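PDB 2AWA: beta sliding clamp from Streptococcus pneumoniae, which probably encircles DNA as a ring-shaped homodimer and tethers DNA polymerases and other replication proteins to it, giving them processivity. Local coordinates for residues R289-S294 and F341-L346; Q285-A290 and G300-E305. All blocks are in the same frame, centred on the assembly; numbering follows the deposited sequence.

Interaction 1 of 2, residues R289-S294 and F341-L346; sequences RARLLS and FNPTYL
The guanidinium of Arg291 meets Thr344 at its edge: OG1 lies only 4° out of the guanidinium plane, and Thr344 CB also sits at this edge. Arg291 NH1 donates to Thr344 OG1 over 3.2 Å in a nearly straight bond (N-H...O 170°). Within the partner segment, the amide of Asn342 reaches over one face of the Tyr345 ring, with ND2 3.7 Å above the ring plane and displaced toward the rim. The Arg291 chain leaves its helix extended and then bends at chi3 (69°), bringing the edge of the guanidinium up to Thr344, whose CG2 also lies 3.5 Å from Arg291 NH1.

Helix 280-294 and helix 343-351 are the two helices of the C-terminal domain. They belong to the processivity-factor fold, in which such helices line the inside of the ring and sheets form the outside. Here the C-terminal end of the first helix packs on the first turn of the second, which is N-capped by Asn342. Asn342 OD1 accepts from Thr344 N at 2.9 Å, with the donor lying above the carbonyl plane.

Pro343, in the first turn, turns its ring into the groove between Arg291 and Ser294. Its CG lies 4.0 Å from Arg291 CB and 3.5 Å from Ser294 OG, and the ring also touches Val302 of strand 302-307. The Ser294 hydroxyl leans back onto its own helix through a weak 3.4 Å bond from OG to Ala290 O, an oxygen that also receives Leu293 N and Ser294 N. Beyond this contact, Leu292 and Leu293 pack against Ser100 and Ile125 of the second subunit.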
ATOM      1  N   ARG B 289       1.976  17.689 -14.214  1.00 60.66           N
ATOM      2  CA  ARG B 289       0.712  18.206 -14.699  1.00 62.54           C
ATOM      3  C   ARG B 289       0.595  17.920 -16.193  1.00 61.26           C
ATOM      4  O   ARG B 289      -0.385  17.336 -16.659  1.00 61.31           O
ATOM      5  CB  ARG B 289       0.595  19.722 -14.417  1.00 63.34           C
ATOM      6  CG  ARG B 289      -0.122  20.073 -13.097  1.00 63.92           C
ATOM      7  CD  ARG B 289      -0.386  21.590 -12.934  1.00 62.39           C
ATOM      8  NE  ARG B 289       0.850  22.376 -12.953  1.00 66.67           N
ATOM      9  CZ  ARG B 289       1.597  22.667 -11.890  1.00 57.52           C
ATOM     10  NH1 ARG B 289       1.267  22.247 -10.689  1.00 58.73           N
ATOM     11  NH2 ARG B 289       2.704  23.369 -12.041  1.00 58.27           N
ATOM     12  N   ALA B 290       1.608  18.339 -16.935  1.00 59.62           N
ATOM     13  CA  ALA B 290       1.730  17.986 -18.338  1.00 58.52           C
ATOM     14  C   ALA B 290       1.477  16.494 -18.567  1.00 58.65           C
ATOM     15  O   ALA B 290       0.755  16.117 -19.471  1.00 61.90           O
ATOM     16  CB  ALA B 290       3.098  18.360 -18.841  1.00 57.74           C
ATOM     17  N   ARG B 291       2.053  15.645 -17.730  1.00 58.81           N
ATOM     18  CA  ARG B 291       1.943  14.202 -17.931  1.00 58.78           C
ATOM     19  C   ARG B 291       0.526  13.635 -17.717  1.00 57.95           C
ATOM     20  O   ARG B 291       0.123  12.671 -18.377  1.00 56.53           O
ATOM     21  CB  ARG B 291       2.963  13.466 -17.062  1.00 58.58           C
ATOM     22  CG  ARG B 291       2.928  11.952 -17.254  1.00 60.58           C
ATOM     23  CD  ARG B 291       4.139  11.256 -16.640  1.00 60.69           C
ATOM     24  NE  ARG B 291       4.114  11.325 -15.188  1.00 63.11           N
ATOM     25  CZ  ARG B 291       5.046  10.806 -14.407  1.00 66.15           C
ATOM     26  NH1 ARG B 291       6.092  10.175 -14.926  1.00 68.08           N
ATOM     27  NH2 ARG B 291       4.932  10.937 -13.097  1.00 69.50           N
ATOM     28  N   LEU B 292      -0.238  14.227 -16.812  1.00 57.83           N
ATOM     29  CA  LEU B 292      -1.622  13.795 -16.624  1.00 57.43           C
ATOM     30  C   LEU B 292      -2.375  13.765 -17.927  1.00 58.18           C
ATOM     31  O   LEU B 292      -3.187  12.867 -18.143  1.00 58.45           O
ATOM     32  CB  LEU B 292      -2.386  14.713 -15.667  1.00 56.66           C
ATOM     33  CG  LEU B 292      -1.994  14.518 -14.225  1.00 54.24           C
ATOM     34  CD1 LEU B 292      -2.616  15.585 -13.378  1.00 51.71           C
ATOM     35  CD2 LEU B 292      -2.402  13.141 -13.780  1.00 55.47           C
ATOM     36  N   LEU B 293      -2.128  14.744 -18.788  1.00 59.28           N
ATOM     37  CA  LEU B 293      -2.864  14.785 -20.040  1.00 61.10           C
ATOM     38  C   LEU B 293      -2.157  14.082 -21.170  1.00 61.55           C
ATOM     39  O   LEU B 293      -2.823  13.517 -22.036  1.00 63.29           O
ATOM     40  CB  LEU B 293      -3.225  16.215 -20.435  1.00 61.57           C
ATOM     41  CG  LEU B 293      -4.448  16.688 -19.660  1.00 66.72           C
ATOM     42  CD1 LEU B 293      -4.029  17.465 -18.436  1.00 69.00           C
ATOM     43  CD2 LEU B 293      -5.353  17.500 -20.542  1.00 72.91           C
ATOM     44  N   SER B 294      -0.827  14.113 -21.180  1.00 62.28           N
ATOM     45  CA  SER B 294      -0.086  13.518 -22.290  1.00 62.98           C
ATOM     46  C   SER B 294      -0.121  11.999 -22.230  1.00 64.66           C
ATOM     47  O   SER B 294       0.005  11.360 -23.255  1.00 64.41           O
ATOM     48  CB  SER B 294       1.354  14.025 -22.367  1.00 61.61           C
ATOM     49  OG  SER B 294       2.126  13.577 -21.275  1.00 62.81           O
ATOM     50  N   PHE B 341       9.168  16.218 -25.997  1.00 59.07           N
ATOM     51  CA  PHE B 341       9.843  15.085 -25.384  1.00 58.50           C
ATOM     52  C   PHE B 341       8.848  14.349 -24.525  1.00 59.16           C
ATOM     53  O   PHE B 341       7.696  14.806 -24.329  1.00 60.15           O
ATOM     54  CB  PHE B 341      11.048  15.536 -24.524  1.00 60.48           C
ATOM     55  CG  PHE B 341      10.758  16.692 -23.594  1.00 59.65           C
ATOM     56  CD1 PHE B 341      10.225  16.475 -22.339  1.00 62.66           C
ATOM     57  CD2 PHE B 341      11.037  17.996 -23.973  1.00 56.56           C
ATOM     58  CE1 PHE B 341       9.949  17.539 -21.488  1.00 58.88           C
ATOM     59  CE2 PHE B 341      10.766  19.048 -23.139  1.00 64.42           C
ATOM     60  CZ  PHE B 341      10.207  18.821 -21.884  1.00 59.32           C
ATOM     61  N   ASN B 342       9.279  13.196 -24.043  1.00 58.16           N
ATOM     62  CA  ASN B 342       8.523  12.417 -23.079  1.00 60.56           C
ATOM     63  C   ASN B 342       8.716  13.027 -21.691  1.00 59.33           C
ATOM     64  O   ASN B 342       9.837  13.126 -21.205  1.00 59.79           O
ATOM     65  CB  ASN B 342       9.014  10.971 -23.119  1.00 63.87           C
ATOM     66  CG  ASN B 342       8.250  10.043 -22.187  1.00 62.66           C
ATOM     67  OD1 ASN B 342       7.531  10.477 -21.295  1.00 69.37           O
ATOM     68  ND2 ASN B 342       8.453   8.747 -22.376  1.00 60.11           N
ATOM     69  N   PRO B 343       7.622  13.475 -21.065  1.00 59.24           N
ATOM     70  CA  PRO B 343       7.785  14.156 -19.793  1.00 58.71           C
ATOM     71  C   PRO B 343       8.247  13.232 -18.656  1.00 60.19           C
ATOM     72  O   PRO B 343       8.808  13.724 -17.668  1.00 65.51           O
ATOM     73  CB  PRO B 343       6.390  14.710 -19.515  1.00 58.99           C
ATOM     74  CG  PRO B 343       5.459  13.786 -20.227  1.00 55.83           C
ATOM     75  CD  PRO B 343       6.204  13.399 -21.475  1.00 58.35           C
ATOM     76  N   THR B 344       8.054  11.923 -18.795  1.00 57.39           N
ATOM     77  CA  THR B 344       8.451  10.994 -17.745  1.00 58.26           C
ATOM     78  C   THR B 344       9.969  11.027 -17.615  1.00 60.32           C
ATOM     79  O   THR B 344      10.482  11.022 -16.502  1.00 61.37           O
ATOM     80  CB  THR B 344       7.952   9.563 -18.009  1.00 58.42           C
ATOM     81  OG1 THR B 344       6.518   9.538 -18.027  1.00 61.04           O
ATOM     82  CG2 THR B 344       8.423   8.613 -16.956  1.00 57.95           C
ATOM     83  N   TYR B 345      10.675  11.118 -18.742  1.00 59.71           N
ATOM     84  CA  TYR B 345      12.135  11.174 -18.731  1.00 59.18           C
ATOM     85  C   TYR B 345      12.665  12.406 -18.012  1.00 61.46           C
ATOM     86  O   TYR B 345      13.654  12.325 -17.280  1.00 62.73           O
ATOM     87  CB  TYR B 345      12.706  11.187 -20.159  1.00 57.18           C
ATOM     88  CG  TYR B 345      12.459   9.951 -20.999  1.00 58.47           C
ATOM     89  CD1 TYR B 345      12.280   8.693 -20.417  1.00 57.32           C
ATOM     90  CD2 TYR B 345      12.440  10.037 -22.396  1.00 58.45           C
ATOM     91  CE1 TYR B 345      12.037   7.576 -21.195  1.00 57.21           C
ATOM     92  CE2 TYR B 345      12.216   8.921 -23.184  1.00 56.51           C
ATOM     93  CZ  TYR B 345      12.007   7.684 -22.574  1.00 56.36           C
ATOM     94  OH  TYR B 345      11.804   6.551 -23.340  1.00 57.09           O
ATOM     95  N   LEU B 346      12.058  13.554 -18.284  1.00 61.51           N
ATOM     96  CA  LEU B 346      12.433  14.793 -17.627  1.00 62.29           C
ATOM     97  C   LEU B 346      12.199  14.658 -16.118  1.00 62.89           C
ATOM     98  O   LEU B 346      13.069  14.986 -15.325  1.00 64.69           O
ATOM     99  CB  LEU B 346      11.612  15.986 -18.184  1.00 63.61           C
ATOM    100  CG  LEU B 346      11.954  17.368 -17.595  1.00 61.12           C
ATOM    101  CD1 LEU B 346      13.460  17.561 -17.459  1.00 60.83           C
ATOM    102  CD2 LEU B 346      11.360  18.481 -18.425  1.00 59.90           C
TER

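Interaction 2 of 2, residues Q285-A290 and G300-E305; sequences QSMERA and GTVKLE
Val302 is the centre of this contact, its two methyl branches each meeting a different residue of helix 280-294. The arrangement is a helix laid on an antiparallel sheet, part of the helix-and-sheet core of a domain of the processivity-factor fold. Val302 opens the strand 302-307, an inner strand of the sheet, and points toward the helix, where Ala290 points its CB at it and Met287, one turn earlier, brings up the end of its side chain.

Met287, present as selenomethionine, reaches the strand by its far end. Its chain bends at chi2 (-52°) and chi3 and crosses Val302 at about a right angle; SE is the atom that touches. The same side chain also packs on Ile347 of helix 343-351, on Ala313 of strand 310-317 and on Ile327 of strand 321-327. Ala290 also touches Val315 of strand 310-317, which pairs with strand 302-307.

CG1 of Val302 stands 4.0 Å from Met287 SE, while CG2, anti to the backbone N, comes to 3.5 Å from Ala290 CB.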
ATOM      1  N   GLN B 285       6.880  19.736 -10.950  1.00 64.84           N
ATOM      2  CA  GLN B 285       5.436  19.825 -10.773  1.00 64.82           C
ATOM      3  C   GLN B 285       4.758  20.217 -12.071  1.00 64.76           C
ATOM      4  O   GLN B 285       3.648  19.776 -12.341  1.00 65.59           O
ATOM      5  CB  GLN B 285       5.095  20.778  -9.644  1.00 65.70           C
ATOM      6  CG  GLN B 285       5.577  20.247  -8.282  1.00 66.87           C
ATOM      7  CD  GLN B 285       5.556  21.280  -7.179  1.00 66.12           C
ATOM      8  OE1 GLN B 285       5.400  22.473  -7.418  1.00 70.56           O
ATOM      9  NE2 GLN B 285       5.727  20.819  -5.955  1.00 69.95           N
ATOM     10  N   SER B 286       5.438  21.010 -12.892  1.00 64.46           N
ATOM     11  CA  SER B 286       4.903  21.378 -14.206  1.00 64.99           C
ATOM     12  C   SER B 286       4.839  20.199 -15.157  1.00 65.32           C
ATOM     13  O   SER B 286       3.888  20.066 -15.907  1.00 64.43           O
ATOM     14  CB  SER B 286       5.742  22.476 -14.845  1.00 64.63           C
ATOM     15  OG  SER B 286       5.471  23.708 -14.221  1.00 68.19           O
HETATM   16  N   MSE B 287       5.874  19.361 -15.138  1.00 65.61           N
HETATM   17  CA  MSE B 287       5.936  18.184 -15.986  1.00 63.34           C
HETATM   18  C   MSE B 287       4.956  17.080 -15.613  1.00 62.09           C
HETATM   19  O   MSE B 287       4.490  16.340 -16.482  1.00 62.80           O
HETATM   20  CB  MSE B 287       7.351  17.643 -15.962  1.00 66.15           C
HETATM   21  CG  MSE B 287       8.333  18.547 -16.645  1.00 74.21           C
HETATM   22 SE   MSE B 287       7.781  19.048 -18.491  1.00 89.06          SE
HETATM   23  CE  MSE B 287       6.940  20.818 -18.153  1.00 84.92           C
ATOM     24  N   GLU B 288       4.644  16.973 -14.325  1.00 62.29           N
ATOM     25  CA  GLU B 288       3.663  16.010 -13.821  1.00 61.09           C
ATOM     26  C   GLU B 288       2.244  16.390 -14.190  1.00 61.68           C
ATOM     27  O   GLU B 288       1.407  15.514 -14.433  1.00 63.11           O
ATOM     28  CB  GLU B 288       3.790  15.883 -12.311  1.00 61.37           C
ATOM     29  CG  GLU B 288       5.192  15.449 -11.911  1.00 67.08           C
ATOM     30  CD  GLU B 288       5.272  14.616 -10.671  1.00 73.05           C
ATOM     31  OE1 GLU B 288       4.497  13.639 -10.563  1.00 86.32           O
ATOM     32  OE2 GLU B 288       6.156  14.914  -9.828  1.00 81.26           O
ATOM     33  N   ARG B 289       1.976  17.689 -14.214  1.00 60.66           N
ATOM     34  CA  ARG B 289       0.712  18.206 -14.699  1.00 62.54           C
ATOM     35  C   ARG B 289       0.595  17.920 -16.193  1.00 61.26           C
ATOM     36  O   ARG B 289      -0.385  17.336 -16.659  1.00 61.31           O
ATOM     37  CB  ARG B 289       0.595  19.722 -14.417  1.00 63.34           C
ATOM     38  CG  ARG B 289      -0.122  20.073 -13.097  1.00 63.92           C
ATOM     39  CD  ARG B 289      -0.386  21.590 -12.934  1.00 62.39           C
ATOM     40  NE  ARG B 289       0.850  22.376 -12.953  1.00 66.67           N
ATOM     41  CZ  ARG B 289       1.597  22.667 -11.890  1.00 57.52           C
ATOM     42  NH1 ARG B 289       1.267  22.247 -10.689  1.00 58.73           N
ATOM     43  NH2 ARG B 289       2.704  23.369 -12.041  1.00 58.27           N
ATOM     44  N   ALA B 290       1.608  18.339 -16.935  1.00 59.62           N
ATOM     45  CA  ALA B 290       1.730  17.986 -18.338  1.00 58.52           C
ATOM     46  C   ALA B 290       1.477  16.494 -18.567  1.00 58.65           C
ATOM     47  O   ALA B 290       0.755  16.117 -19.471  1.00 61.90           O
ATOM     48  CB  ALA B 290       3.098  18.360 -18.841  1.00 57.74           C
ATOM     49  N   GLY B 300       2.272  10.607 -26.236  1.00 73.47           N
ATOM     50  CA  GLY B 300       2.532  11.055 -24.888  1.00 69.03           C
ATOM     51  C   GLY B 300       3.692  12.005 -24.712  1.00 63.70           C
ATOM     52  O   GLY B 300       4.589  11.734 -23.923  0.50 62.38           O
ATOM     53  N   THR B 301       3.658  13.121 -25.440  1.00 60.41           N
ATOM     54  CA  THR B 301       4.663  14.160 -25.302  1.00 60.27           C
ATOM     55  C   THR B 301       4.176  15.513 -24.811  1.00 59.46           C
ATOM     56  O   THR B 301       3.063  15.901 -25.017  1.00 63.75           O
ATOM     57  CB  THR B 301       5.394  14.418 -26.612  1.00 61.28           C
ATOM     58  OG1 THR B 301       4.442  14.747 -27.617  1.00 51.94           O
ATOM     59  CG2 THR B 301       6.197  13.203 -27.012  1.00 61.90           C
ATOM     60  N   VAL B 302       5.076  16.221 -24.163  1.00 60.99           N
ATOM     61  CA  VAL B 302       4.900  17.604 -23.757  1.00 61.86           C
ATOM     62  C   VAL B 302       5.733  18.423 -24.746  1.00 62.11           C
ATOM     63  O   VAL B 302       6.751  17.958 -25.240  1.00 63.57           O
ATOM     64  CB  VAL B 302       5.388  17.825 -22.275  1.00 61.04           C
ATOM     65  CG1 VAL B 302       6.914  17.724 -22.160  1.00 61.92           C
ATOM     66  CG2 VAL B 302       4.926  19.156 -21.725  1.00 65.04           C
ATOM     67  N   LYS B 303       5.264  19.620 -25.055  1.00 63.44           N
ATOM     68  CA  LYS B 303       5.919  20.512 -25.978  1.00 62.15           C
ATOM     69  C   LYS B 303       6.330  21.724 -25.182  1.00 62.71           C
ATOM     70  O   LYS B 303       5.481  22.401 -24.609  1.00 62.13           O
ATOM     71  CB  LYS B 303       4.959  20.906 -27.104  1.00 61.99           C
ATOM     72  CG  LYS B 303       5.433  22.075 -27.993  1.00 59.79           C
ATOM     73  CD  LYS B 303       4.960  21.965 -29.463  1.00 61.96           C
ATOM     74  CE  LYS B 303       3.471  22.149 -29.670  1.00 70.72           C
ATOM     75  NZ  LYS B 303       2.975  23.504 -29.304  1.00 72.02           N
ATOM     76  N   LEU B 304       7.635  21.965 -25.106  1.00 63.10           N
ATOM     77  CA  LEU B 304       8.148  23.197 -24.538  1.00 64.94           C
ATOM     78  C   LEU B 304       8.256  24.190 -25.657  1.00 65.87           C
ATOM     79  O   LEU B 304       8.823  23.876 -26.710  1.00 67.21           O
ATOM     80  CB  LEU B 304       9.529  23.022 -23.907  1.00 64.59           C
ATOM     81  CG  LEU B 304       9.597  22.666 -22.435  1.00 69.15           C
ATOM     82  CD1 LEU B 304      11.017  22.839 -21.937  1.00 73.39           C
ATOM     83  CD2 LEU B 304       8.648  23.537 -21.640  1.00 75.87           C
ATOM     84  N   GLU B 305       7.697  25.374 -25.432  1.00 66.50           N
ATOM     85  CA  GLU B 305       7.863  26.490 -26.339  1.00 68.38           C
ATOM     86  C   GLU B 305       8.666  27.584 -25.635  1.00 65.99           C
ATOM     87  O   GLU B 305       8.341  27.993 -24.538  1.00 66.03           O
ATOM     88  CB  GLU B 305       6.493  27.004 -26.780  1.00 69.92           C
ATOM     89  CG  GLU B 305       6.519  27.914 -28.000  1.00 76.83           C
ATOM     90  CD  GLU B 305       5.323  28.855 -28.031  1.00 91.43           C
ATOM     91  OE1 GLU B 305       4.200  28.401 -27.708  1.00 98.92           O
ATOM     92  OE2 GLU B 305       5.502  30.050 -28.363  1.00 98.66           O
TER

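Interactions 1 and 2 have centres about 4 Å apart and both start from helix 280-294, sharing Arg289 and Ala290. Along the chain that helix is followed by strand 302-307 and then, after further strands, by strand 337-341 and helix 343-351, all in the C-terminal domain. The outer strand 337-341 pairs with 302-307, and Phe341 O probably accepts from Val302 N at 3.0 Å. Leu346 CD2 meets Met287 CG at 3.5 Å. Sheet and both helices thus converge on one core. From the same helix, Arg289 bonds through NH1 to Ser100 O of the second subunit, so this core adjoins the head-to-tail interface that closes the ring.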